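Local coordinates for DUF3863 domain-containing protein (Parabacteroides distasonis, PDB 3LM3) that is of unknown function but is probably a glycoside hydrolase or deacetylase acting on carbohydrate, at residues 28-42 and 108-122. Residues are numbered along the deposited sequence; the frame is centred on the assembly and turned at random. Where two conformers were deposited one is given.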
loop_
_atom_site.group_PDB
_atom_site.type_symbol
_atom_site.label_atom_id
_atom_site.label_comp_id
_atom_site.label_asym_id
_atom_site.label_seq_id
_atom_site.Cartn_x
_atom_site.Cartn_y
_atom_site.Cartn_z
HETATM N N MSE A 28 -6.646 -9.041 -6.804
HETATM C CA MSE A 28 -5.538 -9.752 -7.430
HETATM C C MSE A 28 -5.992 -11.105 -7.970
HETATM O O MSE A 28 -6.700 -11.860 -7.272
HETATM C CB MSE A 28 -4.406 -9.982 -6.448
HETATM C CG MSE A 28 -3.213 -10.707 -6.988
HETATM SE SE MSE A 28 -1.912 -10.986 -5.581
HETATM C CE MSE A 28 -0.410 -11.444 -6.718
ATOM N N ILE A 29 -5.594 -11.388 -9.203
ATOM C CA ILE A 29 -5.841 -12.662 -9.879
ATOM C C ILE A 29 -4.481 -13.331 -10.139
ATOM O O ILE A 29 -3.562 -12.721 -10.664
ATOM C CB ILE A 29 -6.550 -12.468 -11.219
ATOM C CG1 ILE A 29 -7.820 -11.614 -11.089
ATOM C CG2 ILE A 29 -6.853 -13.838 -11.869
ATOM C CD1 ILE A 29 -8.852 -12.136 -10.188
ATOM N N ARG A 30 -4.345 -14.613 -9.788
ATOM C CA ARG A 30 -3.054 -15.323 -9.853
ATOM C C ARG A 30 -3.286 -16.806 -10.081
ATOM O O ARG A 30 -4.424 -17.249 -10.033
ATOM C CB ARG A 30 -2.251 -15.072 -8.563
ATOM C CG ARG A 30 -2.866 -15.649 -7.312
ATOM C CD ARG A 30 -2.420 -14.933 -6.062
ATOM N NE ARG A 30 -2.722 -15.721 -4.886
ATOM C CZ ARG A 30 -2.527 -15.303 -3.642
ATOM N NH1 ARG A 30 -2.100 -14.069 -3.402
ATOM N NH2 ARG A 30 -2.763 -16.158 -2.636
ATOM N N THR A 31 -2.215 -17.572 -10.332
ATOM C CA THR A 31 -2.268 -19.027 -10.421
ATOM C C THR A 31 -1.593 -19.685 -9.228
ATOM O O THR A 31 -1.855 -20.842 -8.935
ATOM C CB THR A 31 -1.685 -19.609 -11.731
ATOM O OG1 THR A 31 -0.258 -19.782 -11.634
ATOM C CG2 THR A 31 -2.089 -18.803 -12.986
ATOM N N THR A 32 -0.696 -18.975 -8.574
ATOM C CA THR A 32 -0.014 -19.404 -7.340
ATOM C C THR A 32 0.246 -18.126 -6.524
ATOM O O THR A 32 0.143 -17.009 -7.080
ATOM C CB THR A 32 1.324 -20.127 -7.614
ATOM O OG1 THR A 32 2.278 -19.188 -8.143
ATOM C CG2 THR A 32 1.187 -21.284 -8.579
ATOM N N PRO A 33 0.549 -18.229 -5.212
ATOM C CA PRO A 33 0.503 -17.021 -4.412
ATOM C C PRO A 33 1.550 -15.958 -4.669
ATOM O O PRO A 33 1.230 -14.773 -4.605
ATOM C CB PRO A 33 0.620 -17.530 -2.967
ATOM C CG PRO A 33 0.069 -18.887 -3.018
ATOM C CD PRO A 33 0.491 -19.434 -4.360
ATOM N N TRP A 34 2.785 -16.368 -4.952
ATOM C CA TRP A 34 3.925 -15.437 -4.993
ATOM C C TRP A 34 4.715 -15.642 -6.282
ATOM O O TRP A 34 5.936 -15.911 -6.276
ATOM C CB TRP A 34 4.849 -15.661 -3.783
ATOM C CG TRP A 34 4.237 -15.425 -2.416
ATOM C CD1 TRP A 34 3.131 -14.711 -2.117
ATOM C CD2 TRP A 34 4.749 -15.918 -1.162
ATOM N NE1 TRP A 34 2.909 -14.721 -0.739
ATOM C CE2 TRP A 34 3.894 -15.451 -0.142
ATOM C CE3 TRP A 34 5.858 -16.694 -0.809
ATOM C CZ2 TRP A 34 4.097 -15.748 1.209
ATOM C CZ3 TRP A 34 6.059 -16.994 0.548
ATOM C CH2 TRP A 34 5.186 -16.512 1.529
ATOM N N GLU A 35 4.025 -15.558 -7.407
ATOM C CA GLU A 35 4.653 -15.791 -8.708
ATOM C C GLU A 35 5.094 -14.443 -9.287
ATOM O O GLU A 35 4.347 -13.728 -9.957
ATOM C CB GLU A 35 3.804 -16.642 -9.647
ATOM C CG GLU A 35 2.360 -16.127 -9.851
ATOM C CD GLU A 35 1.461 -17.092 -10.572
ATOM O OE1 GLU A 35 1.846 -18.284 -10.795
ATOM O OE2 GLU A 35 0.361 -16.656 -10.961
ATOM N N VAL A 36 6.349 -14.113 -9.018
ATOM C CA VAL A 36 6.931 -12.849 -9.480
ATOM C C VAL A 36 7.315 -12.897 -10.945
ATOM O O VAL A 36 7.484 -11.850 -11.578
ATOM C CB VAL A 36 8.176 -12.493 -8.643
ATOM C CG1 VAL A 36 7.805 -12.228 -7.159
ATOM C CG2 VAL A 36 9.277 -13.534 -8.729
ATOM N N SER A 37 7.422 -14.096 -11.515
ATOM C CA SER A 37 7.628 -14.256 -12.948
ATOM C C SER A 37 6.957 -15.542 -13.403
ATOM O O SER A 37 6.249 -16.179 -12.623
ATOM C CB SER A 37 9.123 -14.211 -13.288
ATOM O OG SER A 37 9.314 -14.167 -14.687
ATOM N N ARG A 38 7.168 -15.935 -14.647
ATOM C CA ARG A 38 6.530 -17.143 -15.148
ATOM C C ARG A 38 7.017 -18.401 -14.422
ATOM O O ARG A 38 6.223 -19.259 -14.030
ATOM C CB ARG A 38 6.799 -17.308 -16.641
ATOM C CG ARG A 38 6.155 -16.245 -17.479
ATOM C CD ARG A 38 6.480 -16.406 -18.961
ATOM N NE ARG A 38 5.803 -15.400 -19.802
ATOM C CZ ARG A 38 6.329 -14.230 -20.196
ATOM N NH1 ARG A 38 7.563 -13.876 -19.827
ATOM N NH2 ARG A 38 5.626 -13.408 -20.968
ATOM N N ASP A 39 8.331 -18.496 -14.258
ATOM C CA ASP A 39 8.976 -19.694 -13.677
ATOM C C ASP A 39 9.435 -19.480 -12.234
ATOM O O ASP A 39 10.015 -20.376 -11.628
ATOM C CB ASP A 39 10.160 -20.119 -14.563
ATOM C CG ASP A 39 11.270 -19.051 -14.631
ATOM O OD1 ASP A 39 10.976 -17.848 -14.719
ATOM O OD2 ASP A 39 12.466 -19.408 -14.563
ATOM N N VAL A 40 9.227 -18.302 -11.663
ATOM C CA VAL A 40 9.686 -18.002 -10.321
ATOM C C VAL A 40 8.461 -17.922 -9.437
ATOM O O VAL A 40 7.841 -16.866 -9.309
ATOM C CB VAL A 40 10.530 -16.706 -10.253
ATOM C CG1 VAL A 40 11.055 -16.467 -8.834
ATOM C CG2 VAL A 40 11.688 -16.781 -11.268
ATOM N N LYS A 41 8.115 -19.072 -8.873
ATOM C CA LYS A 41 6.933 -19.263 -8.055
ATOM C C LYS A 41 7.415 -19.479 -6.652
ATOM O O LYS A 41 7.872 -20.566 -6.308
ATOM C CB LYS A 41 6.125 -20.440 -8.565
ATOM C CG LYS A 41 5.556 -20.270 -9.936
ATOM C CD LYS A 41 4.912 -21.580 -10.393
ATOM C CE LYS A 41 4.060 -21.393 -11.587
ATOM N NZ LYS A 41 3.530 -22.707 -12.060
ATOM N N LEU A 42 7.396 -18.441 -5.841
ATOM C CA LEU A 42 8.069 -18.503 -4.543
ATOM C C LEU A 42 7.249 -19.276 -3.485
ATOM O O LEU A 42 7.766 -19.641 -2.432
ATOM C CB LEU A 42 8.440 -17.100 -4.058
ATOM C CG LEU A 42 9.243 -16.225 -5.045
ATOM C CD1 LEU A 42 9.208 -14.756 -4.587
ATOM C CD2 LEU A 42 10.657 -16.771 -5.157
ATOM N N TYR A 108 -0.975 -5.161 -14.287
ATOM C CA TYR A 108 -0.023 -6.209 -13.907
ATOM C C TYR A 108 0.244 -6.163 -12.410
ATOM O O TYR A 108 0.473 -5.091 -11.828
ATOM C CB TYR A 108 1.280 -5.993 -14.689
ATOM C CG TYR A 108 2.320 -7.086 -14.593
ATOM C CD1 TYR A 108 1.959 -8.406 -14.630
ATOM C CD2 TYR A 108 3.679 -6.786 -14.488
ATOM C CE1 TYR A 108 2.929 -9.434 -14.537
ATOM C CE2 TYR A 108 4.638 -7.805 -14.427
ATOM C CZ TYR A 108 4.238 -9.130 -14.431
ATOM O OH TYR A 108 5.088 -10.232 -14.335
ATOM N N PHE A 109 0.261 -7.348 -11.795
ATOM C CA PHE A 109 0.511 -7.553 -10.352
ATOM C C PHE A 109 1.504 -8.700 -10.224
ATOM O O PHE A 109 1.106 -9.854 -10.046
ATOM C CB PHE A 109 -0.801 -7.880 -9.619
ATOM C CG PHE A 109 -0.765 -7.657 -8.134
ATOM C CD1 PHE A 109 0.302 -8.041 -7.368
ATOM C CD2 PHE A 109 -1.836 -7.071 -7.494
ATOM C CE1 PHE A 109 0.316 -7.826 -5.978
ATOM C CE2 PHE A 109 -1.837 -6.848 -6.135
ATOM C CZ PHE A 109 -0.739 -7.220 -5.372
ATOM N N PRO A 110 2.825 -8.390 -10.311
ATOM C CA PRO A 110 3.864 -9.432 -10.368
ATOM C C PRO A 110 4.211 -10.076 -9.024
ATOM O O PRO A 110 5.371 -10.098 -8.625
ATOM C CB PRO A 110 5.064 -8.678 -10.964
ATOM C CG PRO A 110 4.843 -7.287 -10.619
ATOM C CD PRO A 110 3.362 -7.091 -10.728
ATOM N N GLY A 111 3.219 -10.615 -8.320
ATOM C CA GLY A 111 3.502 -11.558 -7.220
ATOM C C GLY A 111 4.160 -10.997 -5.982
ATOM O O GLY A 111 4.860 -11.721 -5.270
ATOM N N TYR A 112 3.925 -9.723 -5.743
ATOM C CA TYR A 112 4.317 -8.947 -4.553
ATOM C C TYR A 112 5.786 -8.580 -4.439
ATOM O O TYR A 112 6.099 -7.472 -3.994
ATOM C CB TYR A 112 3.919 -9.657 -3.250
ATOM C CG TYR A 112 2.485 -10.070 -3.059
ATOM C CD1 TYR A 112 1.525 -9.187 -2.626
ATOM C CD2 TYR A 112 2.099 -11.379 -3.295
ATOM C CE1 TYR A 112 0.191 -9.632 -2.397
ATOM C CE2 TYR A 112 0.807 -11.821 -3.064
ATOM C CZ TYR A 112 -0.116 -10.949 -2.601
ATOM O OH TYR A 112 -1.387 -11.430 -2.329
ATOM N N PHE A 113 6.667 -9.514 -4.797
ATOM C CA PHE A 113 8.090 -9.440 -4.461
ATOM C C PHE A 113 9.059 -9.370 -5.650
ATOM O O PHE A 113 10.190 -9.842 -5.550
ATOM C CB PHE A 113 8.456 -10.652 -3.586
ATOM C CG PHE A 113 7.561 -10.848 -2.398
ATOM C CD1 PHE A 113 7.465 -9.882 -1.407
ATOM C CD2 PHE A 113 6.778 -11.995 -2.303
ATOM C CE1 PHE A 113 6.598 -10.067 -0.326
ATOM C CE2 PHE A 113 5.938 -12.192 -1.223
ATOM C CZ PHE A 113 5.845 -11.226 -0.250
ATOM N N PRO A 114 8.676 -8.751 -6.789
ATOM C CA PRO A 114 9.547 -8.959 -7.954
ATOM C C PRO A 114 10.976 -8.430 -7.811
ATOM O O PRO A 114 11.933 -9.126 -8.231
ATOM C CB PRO A 114 8.787 -8.255 -9.085
ATOM C CG PRO A 114 7.934 -7.296 -8.444
ATOM C CD PRO A 114 7.516 -7.913 -7.131
ATOM N N ALA A 115 11.142 -7.259 -7.226
ATOM C CA ALA A 115 12.499 -6.657 -7.178
ATOM C C ALA A 115 13.415 -7.430 -6.244
ATOM O O ALA A 115 14.613 -7.284 -6.304
ATOM C CB ALA A 115 12.455 -5.251 -6.771
HETATM N N MSE A 116 12.859 -8.239 -5.360
HETATM C CA MSE A 116 13.671 -9.071 -4.451
HETATM C C MSE A 116 14.358 -10.194 -5.148
HETATM O O MSE A 116 15.418 -10.666 -4.697
HETATM C CB MSE A 116 12.813 -9.792 -3.426
HETATM C CG MSE A 116 12.243 -8.988 -2.363
HETATM SE SE MSE A 116 11.499 -10.280 -1.061
HETATM C CE MSE A 116 10.740 -8.910 0.037
ATOM N N TYR A 117 13.760 -10.674 -6.243
ATOM C CA TYR A 117 14.188 -11.885 -6.894
ATOM C C TYR A 117 14.643 -11.774 -8.329
ATOM O O TYR A 117 15.229 -12.710 -8.851
ATOM C CB TYR A 117 13.065 -12.947 -6.817
ATOM C CG TYR A 117 12.853 -13.489 -5.434
ATOM C CD1 TYR A 117 12.045 -12.849 -4.516
ATOM C CD2 TYR A 117 13.503 -14.654 -5.041
ATOM C CE1 TYR A 117 11.871 -13.350 -3.236
ATOM C CE2 TYR A 117 13.329 -15.160 -3.756
ATOM C CZ TYR A 117 12.519 -14.497 -2.872
ATOM O OH TYR A 117 12.346 -15.019 -1.606
ATOM N N LEU A 118 14.393 -10.642 -8.984
ATOM C CA LEU A 118 14.631 -10.536 -10.415
ATOM C C LEU A 118 15.505 -9.326 -10.646
ATOM O O LEU A 118 15.339 -8.312 -9.951
ATOM C CB LEU A 118 13.322 -10.356 -11.165
ATOM C CG LEU A 118 12.218 -11.403 -10.925
ATOM C CD1 LEU A 118 10.902 -10.929 -11.562
ATOM C CD2 LEU A 118 12.610 -12.800 -11.382
ATOM N N PRO A 119 16.447 -9.416 -11.606
ATOM C CA PRO A 119 17.211 -8.246 -11.965
ATOM C C PRO A 119 16.303 -7.124 -12.470
ATOM O O PRO A 119 15.245 -7.372 -13.063
ATOM C CB PRO A 119 18.137 -8.735 -13.080
ATOM C CG PRO A 119 17.957 -10.172 -13.207
ATOM C CD PRO A 119 16.809 -10.611 -12.378
ATOM N N ARG A 120 16.743 -5.898 -12.260
ATOM C CA ARG A 120 15.975 -4.718 -12.684
ATOM C C ARG A 120 15.544 -4.804 -14.143
ATOM O O ARG A 120 14.379 -4.537 -14.450
ATOM C CB ARG A 120 16.804 -3.447 -12.415
ATOM C CG ARG A 120 16.973 -3.117 -10.952
ATOM C CD ARG A 120 18.086 -2.139 -10.718
ATOM N NE ARG A 120 18.077 -1.675 -9.332
ATOM C CZ ARG A 120 18.636 -2.299 -8.293
ATOM N NH1 ARG A 120 19.284 -3.461 -8.435
ATOM N NH2 ARG A 120 18.503 -1.789 -7.091
ATOM N N GLU A 121 16.462 -5.178 -15.029
ATOM C CA GLU A 121 16.158 -5.230 -16.460
ATOM C C GLU A 121 15.082 -6.260 -16.768
ATOM O O GLU A 121 14.285 -6.056 -17.680
ATOM C CB GLU A 121 17.411 -5.535 -17.294
ATOM C CG GLU A 121 18.431 -4.405 -17.338
ATOM N N ARG A 122 15.061 -7.367 -16.030
ATOM C CA ARG A 122 14.039 -8.383 -16.212
ATOM C C ARG A 122 12.660 -7.898 -15.755
ATOM O O ARG A 122 11.664 -8.139 -16.435
ATOM C CB ARG A 122 14.426 -9.673 -15.482
ATOM C CG ARG A 122 13.338 -10.750 -15.580
ATOM C CD ARG A 122 13.873 -12.085 -15.158
ATOM N NE ARG A 122 12.824 -13.084 -15.193
ATOM C CZ ARG A 122 12.998 -14.358 -14.853
ATOM N NH1 ARG A 122 14.191 -14.784 -14.446
ATOM N NH2 ARG A 122 11.994 -15.212 -14.953
HETATM O O HOH W 1 4.013 -12.417 -12.455
HETATM O O HOH W 2 7.683 -10.028 -13.670
HETATM O O HOH W 3 14.389 -17.643 -14.235
#
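Met28, a selenomethionine, lays its extended side chain across the Phe109 ring, with SE 3.9 Å from the ring centroid over the face and CG also above it. CG stands anti to the backbone N (chi1 180°), which sends the unbranched chain straight over the ring and on to Tyr112; SE meets that second ring obliquely, while CE makes a CH-pi contact over its face. Replacing Phe109 by an alanine would probably open a gap beneath Met28 and leave its selenium-bearing arm freer to move. Tyr112 OH, hydrogen-bonded to Glu287, also lies 2.9 Å from NH1 of Arg30, whose NE is salt-bridged to Glu47. Beyond it, Phe113 turns its edge to the face of the Trp34 five-membered ring, planes 85° apart. Gly111 suits its tight place, since a side chain there would collide with the backbone of Glu35 and Val36. Branched Val36 packs CG1 on Phe113 and CG2 on Leu118, while both Leu42 methyls lie over one face of Tyr117. Waters link Tyr108 OH to Glu35 O and Val36 O. At the outer end Arg122 NH2 donates to Ser37 OG (2.9 Å) and, in a salt bridge, to the syn lone pair of Asp39 OD1 (2.8 Å); Glu126 hydrogen-bonds Ser37 OG and salt-bridges Arg122 NE. Apolar packing thus joins the loops following parallel strands 21-29 and 105-108, with buried polar groups individually partnered.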